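Long-range contacts in heme-binding protein A / AI-2 binding protein A (Helicobacter pylori SS1, PDB 6OFQ), which binds peptides such as STSA in the periplasm and probably hands them to an ABC transporter for uptake: residues 45-55 with 134-143; 117-126 with 183-192. All coordinates share one frame; numbering follows the deposited sequence.

Contact 1: 45-55 with 134-143; sequences DPALVTDGESY and YSPGAKSYKY
An Asx turn at the start of 45-55 carries the main polar link to 134-143: Tyr134 OH donates to Asp45 OD2 over 2.7 Å, using the anti lone pair of that oxygen, with ring and carboxylate planes 44° apart. The other oxygen, OD1, accepts from Ala47 N, which approaches from above the carboxylate plane and so helps to hold the group; Arg125, in a salt bridge to OD2, supplies a second partner for that atom. Next to this link Leu48 is inserted among three side chains. Its CD1 lies against the aliphatic part of Lys139, 3.8 Å from Lys139 CE, and also meets the Tyr134 ring, while CD2 approaches Tyr141 CE1 at 3.6 Å. Lys139 in turn lays its CD over one face of Tyr134. Ala47 CB sits at the edge of the Tyr141 ring, 3.7 Å from Tyr141 CD1, and the hydroxyl of Tyr141 is held by Arg132 O. Further along, Thr50 CG2 packs against Lys142 CB at 3.7 Å, the two side chains crossing at about a right angle. The extended Lys142 chain carries NZ to two waters; one leads to Leu48 O, the other to Thr50 OG1. No direct backbone hydrogen bond spans the segments; instead a water accepts from Ser140 N and donates to Leu48 O, and another accepts from Tyr143 N within hydrogen-bonding distance of Ala47 O and Val49 O. Tyr143 CE2 abuts Tyr55 OH at 3.2 Å, and Tyr143 OH bonds to Asp431. In this type II periplasmic binding protein, single waters thus bridge loops that run into helix 52-61, capped by Asp51 through Ser54 N, and helix 142-147, preceded by the inverse gamma turn centred on Tyr141.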
loop_
_atom_site.group_PDB
_atom_site.type_symbol
_atom_site.label_atom_id
_atom_site.label_comp_id
_atom_site.label_asym_id
_atom_site.label_seq_id
_atom_site.Cartn_x
_atom_site.Cartn_y
_atom_site.Cartn_z
ATOM N N ASP A 45 3.855 9.695 -10.158
ATOM C CA ASP A 45 5.207 9.342 -9.656
ATOM C C ASP A 45 5.000 8.554 -8.355
ATOM O O ASP A 45 4.660 9.132 -7.328
ATOM C CB ASP A 45 6.063 10.597 -9.413
ATOM C CG ASP A 45 7.443 10.297 -8.892
ATOM O OD1 ASP A 45 7.762 9.145 -8.511
ATOM O OD2 ASP A 45 8.317 11.200 -8.933
ATOM N N PRO A 46 5.210 7.238 -8.397
ATOM C CA PRO A 46 4.880 6.406 -7.233
ATOM C C PRO A 46 5.734 6.649 -6.020
ATOM O O PRO A 46 5.333 6.263 -4.915
ATOM C CB PRO A 46 5.042 4.985 -7.734
ATOM C CG PRO A 46 6.057 5.157 -8.766
ATOM C CD PRO A 46 5.785 6.431 -9.478
ATOM N N ALA A 47 6.910 7.284 -6.184
ATOM C CA ALA A 47 7.712 7.665 -5.054
ATOM C C ALA A 47 7.134 8.785 -4.229
ATOM O O ALA A 47 7.515 8.917 -3.083
ATOM C CB ALA A 47 9.160 7.971 -5.397
ATOM N N LEU A 48 6.156 9.516 -4.758
ATOM C CA LEU A 48 5.589 10.635 -4.037
ATOM C C LEU A 48 4.326 10.293 -3.246
ATOM O O LEU A 48 3.782 11.155 -2.541
ATOM C CB LEU A 48 5.210 11.718 -5.088
ATOM C CG LEU A 48 6.419 12.325 -5.791
ATOM C CD1 LEU A 48 5.866 13.399 -6.732
ATOM C CD2 LEU A 48 7.477 12.896 -4.894
ATOM N N VAL A 49 3.816 9.086 -3.423
ATOM C CA VAL A 49 2.526 8.681 -2.830
ATOM C C VAL A 49 2.733 7.353 -2.108
ATOM O O VAL A 49 3.760 6.714 -2.304
ATOM C CB VAL A 49 1.437 8.660 -3.912
ATOM C CG1 VAL A 49 1.056 10.060 -4.376
ATOM C CG2 VAL A 49 1.824 7.800 -5.066
ATOM N N THR A 50 1.691 6.942 -1.362
ATOM C CA THR A 50 1.827 5.681 -0.612
ATOM C C THR A 50 0.652 4.738 -0.753
ATOM O O THR A 50 0.651 3.677 -0.122
ATOM C CB THR A 50 1.983 5.983 0.903
ATOM O OG1 THR A 50 0.771 6.583 1.344
ATOM C CG2 THR A 50 3.193 6.875 1.231
ATOM N N ASP A 51 -0.346 5.087 -1.561
ATOM C CA ASP A 51 -1.679 4.472 -1.498
ATOM C C ASP A 51 -1.921 3.580 -2.709
ATOM O O ASP A 51 -1.532 3.831 -3.844
ATOM C CB ASP A 51 -2.755 5.539 -1.332
ATOM C CG ASP A 51 -2.967 6.347 -2.597
ATOM O OD1 ASP A 51 -2.011 7.123 -2.931
ATOM O OD2 ASP A 51 -4.051 6.216 -3.206
ATOM N N GLY A 52 -2.681 2.515 -2.412
ATOM C CA GLY A 52 -3.052 1.560 -3.444
ATOM C C GLY A 52 -3.778 2.178 -4.617
ATOM O O GLY A 52 -3.593 1.702 -5.726
ATOM N N GLU A 53 -4.680 3.133 -4.358
ATOM C CA GLU A 53 -5.366 3.721 -5.499
ATOM C C GLU A 53 -4.436 4.355 -6.505
ATOM O O GLU A 53 -4.585 4.190 -7.717
ATOM C CB GLU A 53 -6.464 4.696 -5.038
ATOM C CG GLU A 53 -7.639 4.111 -4.256
ATOM C CD GLU A 53 -8.586 3.231 -5.035
ATOM O OE1 GLU A 53 -8.282 2.718 -6.111
ATOM O OE2 GLU A 53 -9.747 3.077 -4.552
ATOM N N SER A 54 -3.438 5.083 -6.030
ATOM C CA SER A 54 -2.419 5.628 -6.918
ATOM C C SER A 54 -1.663 4.515 -7.668
ATOM O O SER A 54 -1.355 4.658 -8.858
ATOM C CB SER A 54 -1.407 6.475 -6.189
ATOM O OG SER A 54 -1.994 7.622 -5.540
ATOM N N TYR A 55 -1.352 3.440 -6.941
ATOM C CA TYR A 55 -0.578 2.373 -7.568
ATOM C C TYR A 55 -1.317 1.552 -8.580
ATOM O O TYR A 55 -0.634 0.827 -9.322
ATOM C CB TYR A 55 0.111 1.501 -6.493
ATOM C CG TYR A 55 1.101 2.240 -5.624
ATOM C CD1 TYR A 55 1.768 3.393 -6.004
ATOM C CD2 TYR A 55 1.456 1.708 -4.357
ATOM C CE1 TYR A 55 2.675 3.982 -5.160
ATOM C CE2 TYR A 55 2.398 2.261 -3.549
ATOM C CZ TYR A 55 3.006 3.430 -3.934
ATOM O OH TYR A 55 4.008 3.982 -3.146
ATOM N N TYR A 134 12.225 17.821 -7.925
ATOM C CA TYR A 134 11.066 18.677 -7.738
ATOM C C TYR A 134 11.459 19.893 -6.909
ATOM O O TYR A 134 12.342 19.868 -6.090
ATOM C CB TYR A 134 9.933 17.941 -7.066
ATOM C CG TYR A 134 9.468 16.765 -7.893
ATOM C CD1 TYR A 134 8.745 16.953 -9.044
ATOM C CD2 TYR A 134 9.620 15.472 -7.438
ATOM C CE1 TYR A 134 8.268 15.914 -9.827
ATOM C CE2 TYR A 134 9.202 14.410 -8.236
ATOM C CZ TYR A 134 8.451 14.623 -9.362
ATOM O OH TYR A 134 7.998 13.597 -10.128
ATOM N N SER A 135 10.767 20.984 -7.211
ATOM C CA SER A 135 10.925 22.192 -6.417
ATOM C C SER A 135 10.585 21.965 -4.974
ATOM O O SER A 135 9.767 21.088 -4.653
ATOM C CB SER A 135 9.957 23.284 -6.891
ATOM O OG SER A 135 10.506 23.658 -8.134
ATOM N N PRO A 136 11.195 22.777 -4.111
ATOM C CA PRO A 136 10.659 22.757 -2.756
ATOM C C PRO A 136 9.129 22.945 -2.761
ATOM O O PRO A 136 8.510 23.645 -3.574
ATOM C CB PRO A 136 11.474 23.853 -2.041
ATOM C CG PRO A 136 12.677 24.078 -2.911
ATOM C CD PRO A 136 12.211 23.830 -4.319
ATOM N N GLY A 137 8.464 22.151 -1.933
ATOM C CA GLY A 137 7.019 22.213 -1.865
ATOM C C GLY A 137 6.506 21.003 -1.125
ATOM O O GLY A 137 7.269 20.331 -0.442
ATOM N N ALA A 138 5.205 20.737 -1.239
ATOM C CA ALA A 138 4.571 19.656 -0.484
ATOM C C ALA A 138 5.053 18.289 -0.965
ATOM O O ALA A 138 4.941 17.381 -0.128
ATOM C CB ALA A 138 3.049 19.704 -0.541
ATOM N N LYS A 139 5.662 18.150 -2.152
ATOM C CA LYS A 139 6.084 16.779 -2.575
ATOM C C LYS A 139 7.142 16.207 -1.632
ATOM O O LYS A 139 8.093 16.890 -1.202
ATOM C CB LYS A 139 6.603 16.704 -4.008
ATOM C CG LYS A 139 5.588 17.048 -5.087
ATOM C CD LYS A 139 6.188 17.152 -6.466
ATOM C CE LYS A 139 5.228 16.986 -7.623
ATOM N NZ LYS A 139 4.311 18.148 -7.597
ATOM N N SER A 140 6.931 14.937 -1.313
ATOM C CA SER A 140 7.780 14.260 -0.371
ATOM C C SER A 140 7.948 12.799 -0.800
ATOM O O SER A 140 6.994 12.147 -1.248
ATOM C CB SER A 140 7.153 14.249 1.002
ATOM O OG SER A 140 7.998 13.552 1.900
ATOM N N TYR A 141 9.160 12.263 -0.595
ATOM C CA TYR A 141 9.453 10.846 -0.840
ATOM C C TYR A 141 9.143 10.068 0.407
ATOM O O TYR A 141 10.023 9.680 1.165
ATOM C CB TYR A 141 10.925 10.712 -1.291
ATOM C CG TYR A 141 11.208 11.383 -2.646
ATOM C CD1 TYR A 141 10.609 10.944 -3.818
ATOM C CD2 TYR A 141 12.151 12.430 -2.755
ATOM C CE1 TYR A 141 10.820 11.552 -5.050
ATOM C CE2 TYR A 141 12.461 12.959 -4.010
ATOM C CZ TYR A 141 11.792 12.545 -5.131
ATOM O OH TYR A 141 12.045 13.155 -6.343
ATOM N N LYS A 142 7.844 9.820 0.578
ATOM C CA LYS A 142 7.320 9.329 1.831
ATOM C C LYS A 142 7.764 7.956 2.259
ATOM O O LYS A 142 8.185 7.761 3.415
ATOM C CB LYS A 142 5.761 9.391 1.887
ATOM C CG LYS A 142 5.175 10.810 1.819
ATOM C CD LYS A 142 3.663 10.780 1.539
ATOM C CE LYS A 142 2.974 12.010 0.962
ATOM N NZ LYS A 142 1.491 11.847 0.999
ATOM N N TYR A 143 7.696 6.960 1.378
ATOM C CA TYR A 143 8.204 5.658 1.714
ATOM C C TYR A 143 9.676 5.750 2.028
ATOM O O TYR A 143 10.113 5.054 2.952
ATOM C CB TYR A 143 8.003 4.659 0.585
ATOM C CG TYR A 143 6.736 3.790 0.654
ATOM C CD1 TYR A 143 6.751 2.664 1.443
ATOM C CD2 TYR A 143 5.634 3.994 -0.164
ATOM C CE1 TYR A 143 5.679 1.784 1.498
ATOM C CE2 TYR A 143 4.543 3.126 -0.152
ATOM C CZ TYR A 143 4.620 2.012 0.663
ATOM O OH TYR A 143 3.565 1.122 0.592
HETATM O O HOH W 1 6.159 7.506 -1.124
HETATM O O HOH W 2 4.375 13.853 -2.128
HETATM O O HOH W 3 1.348 12.493 -1.740
HETATM O O HOH W 4 0.170 9.493 1.524
#

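Contact 2: 117-126 with 183-192; sequences KDVLFSFERQ and FLSILSKDYA
The Phe123 ring receives Leu184 CD2 over one face, a CH-pi contact 4.0 Å from the ring centroid and 21° off the normal, while Ile186 CD1 lies at its edge. Phe121 has Arg125 CD over one face and Leu187 CB at its edge; Lys189 CD and Ala192 CB come in obliquely, the latter 3.5 Å from Phe121 CZ. Leu187 CD2 rests over a face of the Arg125 guanidinium. Phe183 carries its neighbour Leu184 CG over the centre of one face and meets Gln126 OE1 at the edge, amide and ring planes 80° apart. Between these groups, helix side chains capture the backbone of 183-192. Gln126 NE2 donates to Phe183 O at 3.1 Å and also to Ser122 O, both close to its amide plane, so the two bonds fix the amide rotation. Ser122 OG accepts from Leu187 N at 2.8 Å and donates to Asp118 O one helical turn back, its OG lying anti to the carbonyl carbon (chi1 -63°) so that it can reach both. Asp118 OD1, met nearly along its C-O axis, accepts from Lys189 N at 2.9 Å. A water bound to Asp118 OD1 also joins Ser188 OG, Asp190 N and Asp190 OD2, and may ease the proximity of the two carboxylates. Another links Arg125 NH2 to Phe183 O and Ser185 O. At the solvent-facing end Lys117 NZ forms a salt bridge to Asp190 OD1, 2.8 Å long and on the syn side. Asp118 thus binds the first turn of helix 189-197, where Ser188 OG provides the N-cap by accepting from Tyr191 N: the extended residues 185-188 are laid along helix 116-127 and lead into a capped helix start.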
loop_
_atom_site.group_PDB
_atom_site.type_symbol
_atom_site.label_atom_id
_atom_site.label_comp_id
_atom_site.label_asym_id
_atom_site.label_seq_id
_atom_site.Cartn_x
_atom_site.Cartn_y
_atom_site.Cartn_z
ATOM N N LYS A 117 21.984 4.817 -15.492
ATOM C CA LYS A 117 21.706 6.183 -15.073
ATOM C C LYS A 117 20.263 6.429 -14.633
ATOM O O LYS A 117 20.011 7.320 -13.834
ATOM C CB LYS A 117 22.077 7.200 -16.162
ATOM C CG LYS A 117 21.184 7.270 -17.385
ATOM C CD LYS A 117 21.669 8.406 -18.284
ATOM C CE LYS A 117 20.670 8.739 -19.376
ATOM N NZ LYS A 117 21.203 9.715 -20.369
ATOM N N ASP A 118 19.349 5.601 -15.117
ATOM C CA ASP A 118 17.936 5.737 -14.765
ATOM C C ASP A 118 17.718 5.175 -13.358
ATOM O O ASP A 118 16.903 5.690 -12.594
ATOM C CB ASP A 118 17.038 5.019 -15.744
ATOM C CG ASP A 118 17.279 5.508 -17.187
ATOM O OD1 ASP A 118 17.086 6.744 -17.262
ATOM O OD2 ASP A 118 17.524 4.682 -18.090
ATOM N N VAL A 119 18.470 4.142 -12.995
ATOM C CA VAL A 119 18.449 3.622 -11.613
ATOM C C VAL A 119 19.002 4.666 -10.655
ATOM O O VAL A 119 18.435 4.952 -9.626
ATOM C CB VAL A 119 19.148 2.275 -11.509
ATOM C CG1 VAL A 119 19.040 1.717 -10.108
ATOM C CG2 VAL A 119 18.626 1.268 -12.526
ATOM N N LEU A 120 20.192 5.205 -10.970
ATOM C CA LEU A 120 20.783 6.280 -10.200
ATOM C C LEU A 120 19.816 7.418 -10.073
ATOM O O LEU A 120 19.599 7.910 -8.979
ATOM C CB LEU A 120 22.119 6.773 -10.799
ATOM C CG LEU A 120 23.276 5.774 -10.826
ATOM C CD1 LEU A 120 24.525 6.519 -11.327
ATOM C CD2 LEU A 120 23.514 5.250 -9.421
ATOM N N PHE A 121 19.202 7.887 -11.161
ATOM C CA PHE A 121 18.284 8.997 -10.978
ATOM C C PHE A 121 17.127 8.689 -10.029
ATOM O O PHE A 121 16.799 9.443 -9.123
ATOM C CB PHE A 121 17.665 9.319 -12.334
ATOM C CG PHE A 121 16.520 10.339 -12.266
ATOM C CD1 PHE A 121 16.713 11.628 -11.814
ATOM C CD2 PHE A 121 15.231 9.923 -12.537
ATOM C CE1 PHE A 121 15.680 12.539 -11.739
ATOM C CE2 PHE A 121 14.179 10.839 -12.411
ATOM C CZ PHE A 121 14.405 12.097 -11.980
ATOM N N SER A 122 16.554 7.506 -10.207
ATOM C CA SER A 122 15.339 7.131 -9.481
ATOM C C SER A 122 15.549 6.993 -7.989
ATOM O O SER A 122 14.665 7.313 -7.217
ATOM C CB SER A 122 14.775 5.853 -10.093
ATOM O OG SER A 122 14.387 6.042 -11.448
ATOM N N PHE A 123 16.724 6.458 -7.630
ATOM C CA PHE A 123 17.092 6.280 -6.231
ATOM C C PHE A 123 17.740 7.516 -5.632
ATOM O O PHE A 123 17.407 7.929 -4.541
ATOM C CB PHE A 123 18.027 5.066 -6.048
ATOM C CG PHE A 123 17.362 3.702 -6.106
ATOM C CD1 PHE A 123 16.802 3.216 -7.269
ATOM C CD2 PHE A 123 17.387 2.882 -5.001
ATOM C CE1 PHE A 123 16.114 2.024 -7.297
ATOM C CE2 PHE A 123 16.760 1.682 -5.050
ATOM C CZ PHE A 123 16.240 1.205 -6.208
ATOM N N GLU A 124 18.746 8.074 -6.332
ATOM C CA GLU A 124 19.506 9.187 -5.810
ATOM C C GLU A 124 18.679 10.445 -5.552
ATOM O O GLU A 124 18.952 11.176 -4.605
ATOM C CB GLU A 124 20.739 9.570 -6.599
ATOM C CG GLU A 124 21.823 8.516 -6.633
ATOM C CD GLU A 124 23.008 8.983 -7.497
ATOM O OE1 GLU A 124 22.851 9.777 -8.440
ATOM O OE2 GLU A 124 24.060 8.372 -7.224
ATOM N N ARG A 125 17.615 10.614 -6.313
ATOM C CA ARG A 125 16.758 11.738 -6.081
ATOM C C ARG A 125 16.121 11.698 -4.705
ATOM O O ARG A 125 15.748 12.741 -4.147
ATOM C CB ARG A 125 15.721 11.802 -7.182
ATOM C CG ARG A 125 14.637 10.722 -7.107
ATOM C CD ARG A 125 13.842 10.619 -8.392
ATOM N NE ARG A 125 12.807 9.591 -8.316
ATOM C CZ ARG A 125 11.499 9.764 -8.391
ATOM N NH1 ARG A 125 10.977 10.966 -8.579
ATOM N NH2 ARG A 125 10.692 8.713 -8.339
ATOM N N GLN A 126 15.898 10.499 -4.168
ATOM C CA GLN A 126 15.311 10.315 -2.849
ATOM C C GLN A 126 16.366 10.337 -1.774
ATOM O O GLN A 126 16.092 10.806 -0.665
ATOM C CB GLN A 126 14.510 9.004 -2.831
ATOM C CG GLN A 126 13.603 8.837 -4.042
ATOM C CD GLN A 126 12.628 7.662 -3.973
ATOM O OE1 GLN A 126 11.902 7.562 -2.969
ATOM N NE2 GLN A 126 12.608 6.786 -4.994
ATOM N N PHE A 183 7.638 2.486 -4.808
ATOM C CA PHE A 183 8.398 3.726 -4.645
ATOM C C PHE A 183 9.758 3.688 -5.284
ATOM O O PHE A 183 10.376 4.740 -5.464
ATOM C CB PHE A 183 8.415 4.184 -3.173
ATOM C CG PHE A 183 9.437 3.468 -2.310
ATOM C CD1 PHE A 183 9.287 2.181 -1.816
ATOM C CD2 PHE A 183 10.624 4.118 -1.977
ATOM C CE1 PHE A 183 10.184 1.582 -0.953
ATOM C CE2 PHE A 183 11.525 3.532 -1.111
ATOM C CZ PHE A 183 11.365 2.241 -0.642
ATOM N N LEU A 184 10.244 2.474 -5.563
ATOM C CA LEU A 184 11.533 2.284 -6.202
ATOM C C LEU A 184 11.398 1.965 -7.670
ATOM O O LEU A 184 12.315 1.393 -8.296
ATOM C CB LEU A 184 12.351 1.245 -5.438
ATOM C CG LEU A 184 12.677 1.686 -4.029
ATOM C CD1 LEU A 184 13.379 0.543 -3.291
ATOM C CD2 LEU A 184 13.476 3.001 -3.951
ATOM N N SER A 185 10.286 2.351 -8.272
ATOM C CA SER A 185 10.128 2.331 -9.702
ATOM C C SER A 185 11.189 3.129 -10.479
ATOM O O SER A 185 11.707 4.130 -9.966
ATOM C CB SER A 185 8.767 2.940 -10.004
ATOM O OG SER A 185 7.672 2.143 -9.628
ATOM N N ILE A 186 11.490 2.623 -11.660
ATOM C CA ILE A 186 12.515 3.264 -12.499
ATOM C C ILE A 186 11.885 4.283 -13.464
ATOM O O ILE A 186 11.163 3.871 -14.366
ATOM C CB ILE A 186 13.358 2.233 -13.235
ATOM C CG1 ILE A 186 13.984 1.193 -12.272
ATOM C CG2 ILE A 186 14.474 2.927 -14.010
ATOM C CD1 ILE A 186 14.674 1.750 -11.048
ATOM N N LEU A 187 12.185 5.550 -13.170
ATOM C CA LEU A 187 11.760 6.630 -14.083
ATOM C C LEU A 187 12.902 6.931 -15.032
ATOM O O LEU A 187 14.016 6.429 -14.860
ATOM C CB LEU A 187 11.461 7.870 -13.260
ATOM C CG LEU A 187 10.091 7.929 -12.583
ATOM C CD1 LEU A 187 9.852 6.807 -11.577
ATOM C CD2 LEU A 187 9.872 9.284 -11.943
ATOM N N SER A 188 12.583 7.694 -16.085
ATOM C CA SER A 188 13.597 8.023 -17.090
ATOM C C SER A 188 14.318 9.329 -16.788
ATOM O O SER A 188 13.729 10.424 -16.780
ATOM C CB SER A 188 12.928 8.174 -18.451
ATOM O OG SER A 188 13.791 8.820 -19.404
ATOM N N LYS A 189 15.656 9.211 -16.690
ATOM C CA LYS A 189 16.516 10.381 -16.548
ATOM C C LYS A 189 16.469 11.316 -17.787
ATOM O O LYS A 189 16.454 12.526 -17.560
ATOM C CB LYS A 189 17.957 9.900 -16.293
ATOM C CG LYS A 189 18.937 11.047 -16.061
ATOM C CD LYS A 189 18.534 11.962 -14.945
ATOM C CE LYS A 189 19.666 12.673 -14.204
ATOM N NZ LYS A 189 20.116 13.938 -14.809
ATOM N N ASP A 190 16.441 10.698 -18.967
ATOM C CA ASP A 190 16.332 11.512 -20.211
ATOM C C ASP A 190 15.066 12.362 -20.190
ATOM O O ASP A 190 15.084 13.592 -20.446
ATOM C CB ASP A 190 16.476 10.657 -21.467
ATOM C CG ASP A 190 17.865 10.065 -21.619
ATOM O OD1 ASP A 190 18.860 10.800 -21.490
ATOM O OD2 ASP A 190 18.019 8.834 -21.638
ATOM N N TYR A 191 13.930 11.726 -19.844
ATOM C CA TYR A 191 12.669 12.463 -19.758
ATOM C C TYR A 191 12.705 13.555 -18.683
ATOM O O TYR A 191 12.307 14.717 -18.859
ATOM C CB TYR A 191 11.486 11.497 -19.566
ATOM C CG TYR A 191 10.126 12.163 -19.418
ATOM C CD1 TYR A 191 9.641 12.993 -20.417
ATOM C CD2 TYR A 191 9.275 11.899 -18.350
ATOM C CE1 TYR A 191 8.410 13.577 -20.358
ATOM C CE2 TYR A 191 8.004 12.423 -18.299
ATOM C CZ TYR A 191 7.569 13.270 -19.299
ATOM O OH TYR A 191 6.307 13.834 -19.245
ATOM N N ALA A 192 13.219 13.228 -17.494
ATOM C CA ALA A 192 13.395 14.196 -16.430
ATOM C C ALA A 192 14.283 15.390 -16.855
ATOM O O ALA A 192 13.904 16.502 -16.522
ATOM C CB ALA A 192 14.041 13.500 -15.213
HETATM O O HOH W 5 16.357 7.839 -19.620
HETATM O O HOH W 6 11.349 5.926 -7.883
#

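In the fold
Contacts 1 and 2 have centres 14 Å apart, lie on the same side of the chain's centre, and interleave along the sequence. Arg125 joins them: Arg125 NH1 reaches Asp45 OD2 at 2.7 Å, so the carboxylate that holds Tyr134 in contact 1 also forms a salt bridge with helix 116-127. Ala47 CB packs on Arg125 NH2 at 3.4 Å, and the Tyr141 ring touches the backbone oxygen of Arg125. A second bridge is the near-parallel meeting of the Tyr143 and Phe183 rings, where Tyr143 CB lies 3.4 Å from Phe183 CG. Together they join 45-55 and 134-143 to helix 116-127 and 183-192 within the periplasmic peptide-binding fold.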